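Local coordinates for uncharacterized protein (Leishmania major, PDB 2B4W) that is of unknown function but has an almost all-beta fold, consistent with the five-bladed propeller of the beta-fructosidase clan, at residues A[204-209]-A[295-300]; A[60-65]-A[75-80]; A[37-42]-A[117-122]; A[46-51]-A[80-85]. All coordinates share one frame; numbering follows the deposited sequence.

How the contacts relate
Three of the contacts form one cluster, and contact 1 stands apart. Contacts 2 and 4 are nearest, with centres about 9 Å apart: they share Glu80, and strands 59-67 and 42-50, which they use, are neighbours in one sheet. Contact 3 lies about 12 Å from contact 2 and 17 Å from contact 4, centre to centre; it joins them through Tyr46, whose hydroxyl meets Pro119 O, and through the Lys42–Glu64 salt bridge. In sequence, contact 2 is nested inside the loops closed by contacts 3 and 4. Contact 1 lies across the chain's centre from contacts 2 and 4, and its centre is about 24 Å from that of contact 4.

Contact 1 of 4, residues A[204-209]-A[295-300]; sequences GCIGHY and YPFKGH
Phe297, the first residue of a type II beta turn that closes at His300, presses its ring onto Gly204 of strand 203-211, in the connection that carries the chain from strand 287-293 of one sheet to edge strand 303-304 of another. With CG beside the backbone N (chi1 -46°), the ring reaches the strand flat-on. Gly204 CA lies over one face, 3.6 Å from the ring centroid and 17° off the normal, a CH-pi contact. Glycine suits this place because, with no side chain, it lets the aromatic face settle almost directly on the backbone. Pro296 CG covers the centre of the opposite face, 4.1 Å above the ring plane, so the phenyl is sandwiched between a backbone methylene and the proline of its own segment. At the ring edge, Cys205 O comes within 3.7 Å of Phe297 CE1. The side chains of Ile206 and Phe297 cross at about a right angle, Ile206 CD1 coming to Phe297 CZ at 3.8 Å and to Pro296 CG at 4.2 Å, so the end of the CG1–CD1 branch touches both.

The turn itself is tied by His300 N to Phe297 O at 2.8 Å. Gly299 takes its third position with a positive phi of 84°, which glycine adopts easily. Around this patch, Leu198, Val230 and Ile269 also pack on Phe297, so three strands beyond 203-211 share its burial.

No hydrogen bond crosses between the segments. The join therefore rests on shape and apolar burial, with the Phe297 ring held between Pro296 and the Gly204 backbone.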
# COMPACT_ATOMS: atom_id res chain seq x y z
N GLY A 204 -0.43 -0.18 13.21
CA GLY A 204 -0.36 1.03 12.42
C GLY A 204 -0.73 0.75 10.97
O GLY A 204 -0.03 0.02 10.27
N CYS A 205 -1.84 1.32 10.50
CA CYS A 205 -2.14 1.20 9.08
C CYS A 205 -1.98 2.51 8.32
O CYS A 205 -2.35 3.62 8.75
CB CYS A 205 -3.56 0.67 8.84
SG CYS A 205 -4.01 -0.77 9.82
N ILE A 206 -1.41 2.33 7.11
CA ILE A 206 -1.34 3.37 6.10
C ILE A 206 -2.29 3.00 4.99
O ILE A 206 -2.20 1.90 4.45
CB ILE A 206 0.09 3.54 5.57
CG1 ILE A 206 1.09 3.92 6.67
CG2 ILE A 206 0.16 4.52 4.41
CD1 ILE A 206 0.74 5.26 7.30
N GLY A 207 -3.23 3.86 4.61
CA GLY A 207 -4.13 3.45 3.51
C GLY A 207 -4.73 4.61 2.75
O GLY A 207 -4.14 5.68 2.67
N HIS A 208 -5.92 4.39 2.20
CA HIS A 208 -6.59 5.41 1.41
C HIS A 208 -8.02 5.63 1.92
O HIS A 208 -8.68 4.67 2.32
CB HIS A 208 -6.60 5.05 -0.07
CG HIS A 208 -7.28 3.85 -0.61
ND1 HIS A 208 -6.76 2.58 -0.57
CD2 HIS A 208 -8.47 3.73 -1.27
CE1 HIS A 208 -7.60 1.73 -1.14
NE2 HIS A 208 -8.66 2.40 -1.58
N TYR A 209 -8.43 6.89 1.89
CA TYR A 209 -9.82 7.25 2.21
C TYR A 209 -10.36 7.91 0.94
O TYR A 209 -9.67 8.73 0.33
CB TYR A 209 -9.97 8.13 3.44
CG TYR A 209 -11.35 8.09 4.08
CD1 TYR A 209 -12.41 8.84 3.58
CD2 TYR A 209 -11.60 7.29 5.18
CE1 TYR A 209 -13.66 8.79 4.17
CE2 TYR A 209 -12.84 7.23 5.77
CZ TYR A 209 -13.88 7.99 5.26
OH TYR A 209 -15.13 7.93 5.86
N TYR A 295 5.99 11.30 11.91
CA TYR A 295 5.55 9.98 12.31
C TYR A 295 4.05 9.98 12.58
O TYR A 295 3.53 10.70 13.43
CB TYR A 295 6.26 9.49 13.56
CG TYR A 295 5.96 8.06 13.96
CD1 TYR A 295 6.25 7.01 13.12
CD2 TYR A 295 5.38 7.77 15.18
CE1 TYR A 295 5.99 5.69 13.47
CE2 TYR A 295 5.10 6.46 15.56
CZ TYR A 295 5.42 5.43 14.70
OH TYR A 295 5.15 4.12 15.04
N PRO A 296 3.33 9.15 11.84
CA PRO A 296 1.87 9.20 11.96
C PRO A 296 1.21 8.28 12.97
O PRO A 296 -0.03 8.18 12.98
CB PRO A 296 1.49 8.74 10.54
CG PRO A 296 2.51 7.72 10.20
CD PRO A 296 3.79 8.17 10.85
N PHE A 297 1.93 7.60 13.84
CA PHE A 297 1.27 6.78 14.86
C PHE A 297 1.72 7.24 16.24
O PHE A 297 1.75 6.45 17.20
CB PHE A 297 1.59 5.29 14.69
CG PHE A 297 1.49 4.72 13.28
CD1 PHE A 297 0.33 4.83 12.55
CD2 PHE A 297 2.57 4.08 12.70
CE1 PHE A 297 0.22 4.31 11.27
CE2 PHE A 297 2.48 3.57 11.41
CZ PHE A 297 1.30 3.69 10.68
N LYS A 298 2.06 8.53 16.31
CA LYS A 298 2.54 9.16 17.53
C LYS A 298 1.69 8.77 18.74
O LYS A 298 0.46 8.80 18.72
CB LYS A 298 2.60 10.68 17.36
N GLY A 299 2.39 8.39 19.80
CA GLY A 299 1.75 7.99 21.03
C GLY A 299 1.31 6.55 21.03
O GLY A 299 0.83 6.06 22.06
N HIS A 300 1.46 5.81 19.92
CA HIS A 300 1.02 4.42 20.00
C HIS A 300 2.20 3.48 19.84
O HIS A 300 2.06 2.31 19.48
CB HIS A 300 -0.06 4.12 18.97
CG HIS A 300 -1.32 4.90 19.04
ND1 HIS A 300 -1.53 6.04 18.30
CD2 HIS A 300 -2.45 4.70 19.76
CE1 HIS A 300 -2.73 6.52 18.56
NE2 HIS A 300 -3.32 5.72 19.44

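Contact 2 of 4, residues A[60-65]-A[75-80]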
# COMPACT_ATOMS: atom_id res chain seq x y z
N VAL A 60 3.24 -5.92 -13.55
CA VAL A 60 4.06 -5.43 -12.46
C VAL A 60 5.53 -5.69 -12.76
O VAL A 60 5.93 -6.76 -13.21
CB VAL A 60 3.75 -6.10 -11.11
CG1 VAL A 60 4.93 -5.88 -10.16
CG2 VAL A 60 2.44 -5.60 -10.53
N ARG A 61 6.35 -4.67 -12.52
CA ARG A 61 7.80 -4.85 -12.61
C ARG A 61 8.47 -4.66 -11.25
O ARG A 61 7.93 -4.04 -10.33
CB ARG A 61 8.41 -3.87 -13.61
CG ARG A 61 8.00 -4.14 -15.06
CD ARG A 61 8.53 -5.44 -15.60
NE ARG A 61 9.93 -5.45 -15.94
CZ ARG A 61 10.69 -4.77 -16.77
NH1 ARG A 61 10.25 -3.79 -17.56
NH2 ARG A 61 11.98 -5.09 -16.81
N LEU A 62 9.66 -5.21 -11.14
CA LEU A 62 10.53 -4.99 -9.99
C LEU A 62 11.56 -3.93 -10.41
O LEU A 62 12.14 -4.13 -11.47
CB LEU A 62 11.26 -6.25 -9.55
CG LEU A 62 12.27 -6.13 -8.40
CD1 LEU A 62 11.58 -5.92 -7.06
CD2 LEU A 62 13.15 -7.38 -8.37
N PHE A 63 11.73 -2.90 -9.58
CA PHE A 63 12.72 -1.86 -9.74
C PHE A 63 13.72 -1.79 -8.57
O PHE A 63 13.38 -1.93 -7.38
CB PHE A 63 12.09 -0.48 -9.85
CG PHE A 63 11.06 -0.31 -10.96
CD1 PHE A 63 9.78 -0.77 -10.78
CD2 PHE A 63 11.42 0.32 -12.13
CE1 PHE A 63 8.84 -0.62 -11.81
CE2 PHE A 63 10.50 0.50 -13.14
CZ PHE A 63 9.22 0.02 -12.96
N GLU A 64 14.96 -1.58 -8.94
CA GLU A 64 16.14 -1.37 -8.13
C GLU A 64 16.48 0.12 -8.09
O GLU A 64 16.62 0.83 -9.09
CB GLU A 64 17.34 -2.17 -8.65
CG GLU A 64 18.54 -2.21 -7.71
CD GLU A 64 19.76 -2.83 -8.36
OE1 GLU A 64 19.68 -3.96 -8.89
OE2 GLU A 64 20.84 -2.19 -8.33
N GLU A 65 16.62 0.61 -6.86
CA GLU A 65 17.14 1.95 -6.65
C GLU A 65 18.48 2.15 -7.35
O GLU A 65 19.48 1.47 -7.11
CB GLU A 65 17.33 2.22 -5.15
CG GLU A 65 17.86 3.63 -4.92
CD GLU A 65 17.96 3.99 -3.44
OE1 GLU A 65 19.00 3.69 -2.81
OE2 GLU A 65 16.99 4.57 -2.90
N PRO A 75 15.49 -6.33 -15.43
CA PRO A 75 15.19 -7.13 -16.61
C PRO A 75 14.43 -8.41 -16.33
O PRO A 75 14.68 -9.08 -15.34
CB PRO A 75 16.60 -7.46 -17.15
CG PRO A 75 17.36 -6.22 -16.82
CD PRO A 75 16.89 -5.84 -15.45
N GLU A 76 13.50 -8.75 -17.22
CA GLU A 76 12.95 -10.07 -17.41
C GLU A 76 12.22 -10.71 -16.23
O GLU A 76 12.16 -11.94 -16.15
CB GLU A 76 14.10 -11.04 -17.77
CG GLU A 76 14.63 -10.78 -19.18
CD GLU A 76 15.86 -11.63 -19.48
OE1 GLU A 76 15.84 -12.84 -19.17
OE2 GLU A 76 16.82 -11.04 -20.02
N LEU A 77 11.67 -9.91 -15.35
CA LEU A 77 10.79 -10.25 -14.26
C LEU A 77 9.49 -9.45 -14.44
O LEU A 77 9.57 -8.24 -14.65
CB LEU A 77 11.34 -9.90 -12.90
CG LEU A 77 12.59 -10.59 -12.38
CD1 LEU A 77 12.98 -9.99 -11.03
CD2 LEU A 77 12.37 -12.08 -12.25
N SER A 78 8.36 -10.12 -14.35
CA SER A 78 7.10 -9.39 -14.36
C SER A 78 5.98 -10.28 -13.84
O SER A 78 6.12 -11.49 -13.76
CB SER A 78 6.78 -8.89 -15.77
OG SER A 78 6.28 -9.96 -16.55
N TRP A 79 4.87 -9.65 -13.48
CA TRP A 79 3.69 -10.32 -12.96
C TRP A 79 2.46 -9.68 -13.60
O TRP A 79 2.46 -8.46 -13.82
CB TRP A 79 3.63 -10.27 -11.43
CG TRP A 79 4.84 -10.87 -10.78
CD1 TRP A 79 4.92 -12.15 -10.28
CD2 TRP A 79 6.14 -10.29 -10.56
NE1 TRP A 79 6.16 -12.38 -9.76
CE2 TRP A 79 6.94 -11.26 -9.92
CE3 TRP A 79 6.71 -9.05 -10.83
CZ2 TRP A 79 8.26 -11.00 -9.56
CZ3 TRP A 79 8.02 -8.77 -10.49
CH2 TRP A 79 8.78 -9.76 -9.85
N GLU A 80 1.45 -10.48 -13.93
CA GLU A 80 0.23 -10.00 -14.55
C GLU A 80 -0.75 -9.54 -13.47
O GLU A 80 -1.73 -10.23 -13.21
CB GLU A 80 -0.50 -11.05 -15.40
CG GLU A 80 0.42 -11.70 -16.40
CD GLU A 80 0.93 -10.72 -17.44
OE1 GLU A 80 0.11 -9.94 -17.96
OE2 GLU A 80 2.15 -10.73 -17.72
O HOH W 1 11.02 -6.47 -13.41
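Arg61 and Leu77 meet because the arginine chain is folded at chi2 (-66°) and chi3 (-75°): its CB points away from 75-80, yet the two bends swing NE back to Leu77 O. The fold element is an irregular antiparallel pairing beside strand 59-67. Leu62 bonds to Val74, but the next bridge, a hydrogen-bonded pair, joins Val60 to Trp79, so the loop chain carries three extra residues and bows outward between them. Val60 N gives a 2.7 Å bond to Trp79 O, and Trp79 N returns one of 3.1 Å to Val60 O.

The bow is occupied by polar groups. Arg61 NE makes a weak, bent bond to Leu77 O (3.1 Å, 125° at the hydrogen). A water lies beside it, accepting from Arg61 NE and Leu62 N, and can donate to Leu77 O. The far end of the guanidinium is held by Val74 O, which accepts from NH2; an arginine fits here because its long chain can span the bow, reaching Val74 O with NH2 and, weakly, Leu77 O with NE.

The other part of the contact is apolar. Trp79 presents its ring edge to the strand, and CE3 touches Val60 CG1 at 3.7 Å; Tyr46 meets the same indole edge-to-face. Further along, Leu62 and Leu77 run alongside each other in the same sense, with Leu62 CD2 3.7 Å from Leu77 CD1.

Contact 3 of 4, residues A[37-42]-A[117-122]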
# COMPACT_ATOMS: atom_id res chain seq x y z
N PHE A 37 11.39 -1.69 -0.21
CA PHE A 37 11.89 -2.75 0.66
C PHE A 37 13.38 -2.89 0.35
O PHE A 37 13.82 -2.19 -0.56
CB PHE A 37 11.20 -4.10 0.47
CG PHE A 37 11.32 -4.69 -0.93
CD1 PHE A 37 10.50 -4.27 -1.98
CD2 PHE A 37 12.25 -5.66 -1.20
CE1 PHE A 37 10.63 -4.83 -3.24
CE2 PHE A 37 12.40 -6.23 -2.44
CZ PHE A 37 11.57 -5.82 -3.48
N SER A 38 14.10 -3.74 1.06
CA SER A 38 15.52 -3.94 0.70
C SER A 38 15.82 -5.41 0.48
O SER A 38 15.23 -6.28 1.12
CB SER A 38 16.42 -3.35 1.80
OG SER A 38 17.20 -4.38 2.37
N TYR A 39 16.73 -5.70 -0.44
CA TYR A 39 17.12 -7.06 -0.77
C TYR A 39 18.52 -7.00 -1.37
O TYR A 39 18.80 -6.06 -2.11
CB TYR A 39 16.09 -7.66 -1.70
CG TYR A 39 16.26 -9.09 -2.13
CD1 TYR A 39 16.20 -10.12 -1.20
CD2 TYR A 39 16.48 -9.43 -3.46
CE1 TYR A 39 16.34 -11.45 -1.56
CE2 TYR A 39 16.63 -10.75 -3.83
CZ TYR A 39 16.56 -11.75 -2.88
OH TYR A 39 16.71 -13.06 -3.26
N LYS A 40 19.36 -7.95 -1.02
CA LYS A 40 20.72 -8.06 -1.56
C LYS A 40 21.46 -6.72 -1.55
O LYS A 40 22.21 -6.36 -2.46
CB LYS A 40 20.71 -8.64 -2.97
CG LYS A 40 20.64 -10.16 -3.11
CD LYS A 40 20.44 -10.59 -4.56
CE LYS A 40 20.58 -12.09 -4.74
NZ LYS A 40 19.82 -12.67 -5.88
N GLY A 41 21.26 -5.95 -0.48
CA GLY A 41 22.00 -4.72 -0.29
C GLY A 41 21.46 -3.52 -1.01
O GLY A 41 22.03 -2.42 -0.97
N LYS A 42 20.31 -3.65 -1.69
CA LYS A 42 19.76 -2.48 -2.35
C LYS A 42 18.25 -2.33 -2.11
O LYS A 42 17.56 -3.32 -1.94
CB LYS A 42 19.99 -2.54 -3.86
CG LYS A 42 21.09 -3.47 -4.33
CD LYS A 42 21.68 -3.04 -5.66
CE LYS A 42 22.41 -4.20 -6.35
NZ LYS A 42 23.07 -3.75 -7.62
N GLY A 117 7.83 -16.29 -0.87
CA GLY A 117 9.19 -16.64 -1.24
C GLY A 117 10.20 -15.56 -0.92
O GLY A 117 10.18 -14.92 0.13
N THR A 118 11.12 -15.41 -1.86
CA THR A 118 12.09 -14.32 -1.88
C THR A 118 11.67 -13.38 -3.00
O THR A 118 10.92 -13.81 -3.87
CB THR A 118 13.51 -14.88 -2.05
OG1 THR A 118 14.49 -13.90 -1.72
CG2 THR A 118 13.73 -15.24 -3.50
N PRO A 119 12.07 -12.11 -3.00
CA PRO A 119 11.60 -11.09 -3.96
C PRO A 119 11.96 -11.42 -5.42
O PRO A 119 11.31 -10.84 -6.30
CB PRO A 119 12.36 -9.83 -3.54
CG PRO A 119 12.62 -10.07 -2.08
CD PRO A 119 12.96 -11.55 -2.02
N ASP A 120 12.85 -12.35 -5.53
CA ASP A 120 13.45 -13.00 -6.65
C ASP A 120 12.77 -14.30 -7.08
O ASP A 120 12.85 -14.70 -8.24
CB ASP A 120 14.91 -13.35 -6.31
CG ASP A 120 15.97 -12.58 -7.00
OD1 ASP A 120 15.92 -12.24 -8.20
OD2 ASP A 120 17.04 -12.36 -6.35
N GLU A 121 12.12 -14.97 -6.12
CA GLU A 121 11.44 -16.23 -6.38
C GLU A 121 10.13 -16.33 -5.60
O GLU A 121 10.08 -16.80 -4.46
CB GLU A 121 12.32 -17.43 -6.04
CG GLU A 121 13.45 -17.72 -7.02
CD GLU A 121 14.52 -18.63 -6.44
OE1 GLU A 121 14.28 -19.86 -6.32
OE2 GLU A 121 15.61 -18.11 -6.10
N LEU A 122 9.06 -15.88 -6.24
CA LEU A 122 7.73 -15.83 -5.65
C LEU A 122 6.81 -16.89 -6.19
O LEU A 122 6.65 -17.08 -7.39
CB LEU A 122 7.13 -14.43 -5.88
CG LEU A 122 7.96 -13.32 -5.21
CD1 LEU A 122 7.56 -11.94 -5.68
CD2 LEU A 122 7.84 -13.44 -3.68
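Apolar packing between Tyr39 and Pro119 forms the middle of this contact. Proline CD sits over one face of the phenol, 3.7 Å from the ring centroid and 21° off the normal, in a CH-pi contact; the two side chains approach from opposite directions. Lys40 CG lies over the other face toward the rim, so the ring is enclosed from above and below. Phe37 crosses the same proline obliquely, with Phe37 CE2 3.8 Å from Pro119 CB. Proline suits the spot because its compact, conformationally restricted ring offers CH groups to both aromatics.

Two tight turns bring these groups together. Tyr39 to Lys42 is the type I' turn of the hairpin between strands 37-39 and 42-50, closed by Tyr39 N to Lys42 O and Lys42 N to Tyr39 O; Lys40 and Gly41 both take the left-handed backbone angles it requires. Thr118 to Glu121 is a type I turn between antiparallel strands 110-116 and 121-127. The contact thus joins the ends of hairpins from two different sheets, and Pro119 O also accepts from Tyr46 OH.

The phenol oxygen has a weak hydrogen bond: Tyr39 OH and Thr118 OG1 are 2.8 Å apart, and either could be the donor. In a separate polar approach, Asp120 OD2 comes to the ring edge, 3.0 Å from Tyr39 CE2, its carboxylate turned 73° from the ring plane.

A salt bridge lies on the outer side. Lys40, extended beyond CG, reaches alongside the tyrosine, and its NZ meets Asp120 OD2 at 2.8 Å, nearly in line with the C–O bond.

Contact 4 of 4, residues A[46-51]-A[80-85]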
# COMPACT_ATOMS: atom_id res chain seq x y z
N TYR A 46 8.31 -2.55 -6.13
CA TYR A 46 7.46 -3.04 -7.21
C TYR A 46 6.56 -1.91 -7.69
O TYR A 46 6.02 -1.16 -6.87
CB TYR A 46 6.56 -4.20 -6.79
CG TYR A 46 7.30 -5.45 -6.40
CD1 TYR A 46 7.79 -6.34 -7.35
CD2 TYR A 46 7.49 -5.72 -5.05
CE1 TYR A 46 8.47 -7.50 -6.97
CE2 TYR A 46 8.16 -6.86 -4.67
CZ TYR A 46 8.64 -7.74 -5.62
OH TYR A 46 9.30 -8.84 -5.16
N GLY A 47 6.39 -1.79 -8.99
CA GLY A 47 5.50 -0.79 -9.55
C GLY A 47 4.48 -1.40 -10.51
O GLY A 47 4.69 -2.42 -11.16
N ARG A 48 3.36 -0.70 -10.56
CA ARG A 48 2.30 -1.00 -11.52
C ARG A 48 2.61 -0.20 -12.77
O ARG A 48 2.75 1.04 -12.69
CB ARG A 48 0.94 -0.71 -10.94
CG ARG A 48 -0.26 -0.62 -11.84
CD ARG A 48 -1.48 0.00 -11.15
NE ARG A 48 -2.64 -0.15 -11.98
CZ ARG A 48 -3.92 -0.13 -11.78
NH1 ARG A 48 -4.51 0.11 -10.63
NH2 ARG A 48 -4.72 -0.35 -12.84
N VAL A 49 2.83 -0.88 -13.86
CA VAL A 49 3.23 -0.38 -15.15
C VAL A 49 2.10 -0.53 -16.18
O VAL A 49 1.61 -1.59 -16.53
CB VAL A 49 4.49 -1.11 -15.64
CG1 VAL A 49 5.08 -0.39 -16.85
CG2 VAL A 49 5.48 -1.15 -14.49
N GLU A 50 1.68 0.64 -16.68
CA GLU A 50 0.56 0.73 -17.59
C GLU A 50 0.68 2.01 -18.40
O GLU A 50 1.13 3.06 -17.92
CB GLU A 50 -0.72 0.61 -16.78
CG GLU A 50 -2.03 0.80 -17.53
CD GLU A 50 -3.20 0.70 -16.56
OE1 GLU A 50 -3.51 1.70 -15.90
OE2 GLU A 50 -3.80 -0.38 -16.43
N LYS A 51 0.27 1.88 -19.65
CA LYS A 51 0.08 2.93 -20.63
C LYS A 51 -0.94 3.94 -20.14
O LYS A 51 -2.01 3.60 -19.63
CB LYS A 51 -0.37 2.31 -21.96
CG LYS A 51 0.77 2.19 -22.96
CD LYS A 51 0.33 1.93 -24.39
CE LYS A 51 -0.74 2.81 -24.98
NZ LYS A 51 -0.42 3.54 -26.24
N GLU A 80 1.45 -10.48 -13.93
CA GLU A 80 0.23 -10.00 -14.55
C GLU A 80 -0.75 -9.54 -13.47
O GLU A 80 -1.73 -10.23 -13.21
CB GLU A 80 -0.50 -11.05 -15.40
CG GLU A 80 0.42 -11.70 -16.40
CD GLU A 80 0.93 -10.72 -17.44
OE1 GLU A 80 0.11 -9.94 -17.96
OE2 GLU A 80 2.15 -10.73 -17.72
N LEU A 81 -0.43 -8.40 -12.87
CA LEU A 81 -1.24 -7.84 -11.81
C LEU A 81 -1.19 -6.32 -11.85
O LEU A 81 -0.33 -5.77 -12.52
CB LEU A 81 -0.74 -8.33 -10.44
CG LEU A 81 -0.51 -9.81 -10.21
CD1 LEU A 81 0.53 -10.07 -9.12
CD2 LEU A 81 -1.81 -10.52 -9.87
N GLU A 82 -2.10 -5.71 -11.10
CA GLU A 82 -2.18 -4.33 -10.71
C GLU A 82 -1.84 -4.13 -9.22
O GLU A 82 -1.93 -5.08 -8.44
CB GLU A 82 -3.59 -3.75 -10.93
CG GLU A 82 -4.20 -4.13 -12.27
CD GLU A 82 -5.57 -3.52 -12.50
OE1 GLU A 82 -6.29 -3.24 -11.51
OE2 GLU A 82 -5.91 -3.33 -13.68
N ASP A 83 -1.50 -2.91 -8.84
CA ASP A 83 -1.34 -2.48 -7.46
C ASP A 83 -0.60 -3.48 -6.58
O ASP A 83 -1.23 -4.09 -5.71
CB ASP A 83 -2.70 -2.24 -6.82
CG ASP A 83 -3.52 -1.24 -7.61
OD1 ASP A 83 -2.90 -0.56 -8.46
OD2 ASP A 83 -4.74 -1.17 -7.38
N PRO A 84 0.70 -3.63 -6.80
CA PRO A 84 1.45 -4.62 -6.01
C PRO A 84 1.62 -4.18 -4.56
O PRO A 84 1.49 -3.01 -4.22
CB PRO A 84 2.78 -4.69 -6.73
CG PRO A 84 2.90 -3.41 -7.47
CD PRO A 84 1.54 -2.89 -7.76
N TYR A 85 1.87 -5.12 -3.66
CA TYR A 85 1.94 -4.90 -2.22
C TYR A 85 2.69 -6.03 -1.52
O TYR A 85 2.66 -7.18 -1.93
CB TYR A 85 0.59 -4.73 -1.53
CG TYR A 85 -0.44 -5.81 -1.66
CD1 TYR A 85 -1.24 -5.82 -2.80
CD2 TYR A 85 -0.63 -6.80 -0.71
CE1 TYR A 85 -2.21 -6.80 -2.96
CE2 TYR A 85 -1.59 -7.78 -0.87
CZ TYR A 85 -2.38 -7.77 -2.00
OH TYR A 85 -3.35 -8.72 -2.21
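Arg48 and Glu82 face each other with CA atoms 5.6 Å apart, and Tyr46 and Pro84 with theirs 6.3 Å apart, but no backbone hydrogen bond joins the segments; at Asp83, where phi is positive (43°), the chain turns a corner into strand 84-89 of another sheet. The contact is a buried seam between that sheet and strand 42-50, crossed by a salt-bridge network.

Arg48 carries it. Its chain is extended from CG to NE and keeps company with Glu82 and Asp83, the three heading in a common direction. NH1 bonds to Asp83 OD1 at 2.8 Å on the syn side of the carboxylate, tilted out of both planes, with an angle of 143° at the hydrogen; Asn32 ND2 donates to the same oxygen. Glu82 instead stacks on the guanidinium: its CB stands 3.7 Å above the centre, and the carboxylate plane is tilted only 28°. Arg48 NH2 is 3.3 Å from Glu82 OE2, but no N–H points at it, so this pairing is one of charge alone. Arginine suits the place because its flat cation offers both a tilted edge bond and a face.

Pro84 fills the apolar end, with CG 3.8 Å from Tyr46 CB and CD 3.9 Å from Arg48 CB.

Glu50 OE2, whose position is less certain, makes a long contact at the guanidinium edge, while OE1 pairs with Lys256. One buried cation thus lies among three carboxylates, and its charge, with that of Lys256, probably offsets much of their mutual repulsion.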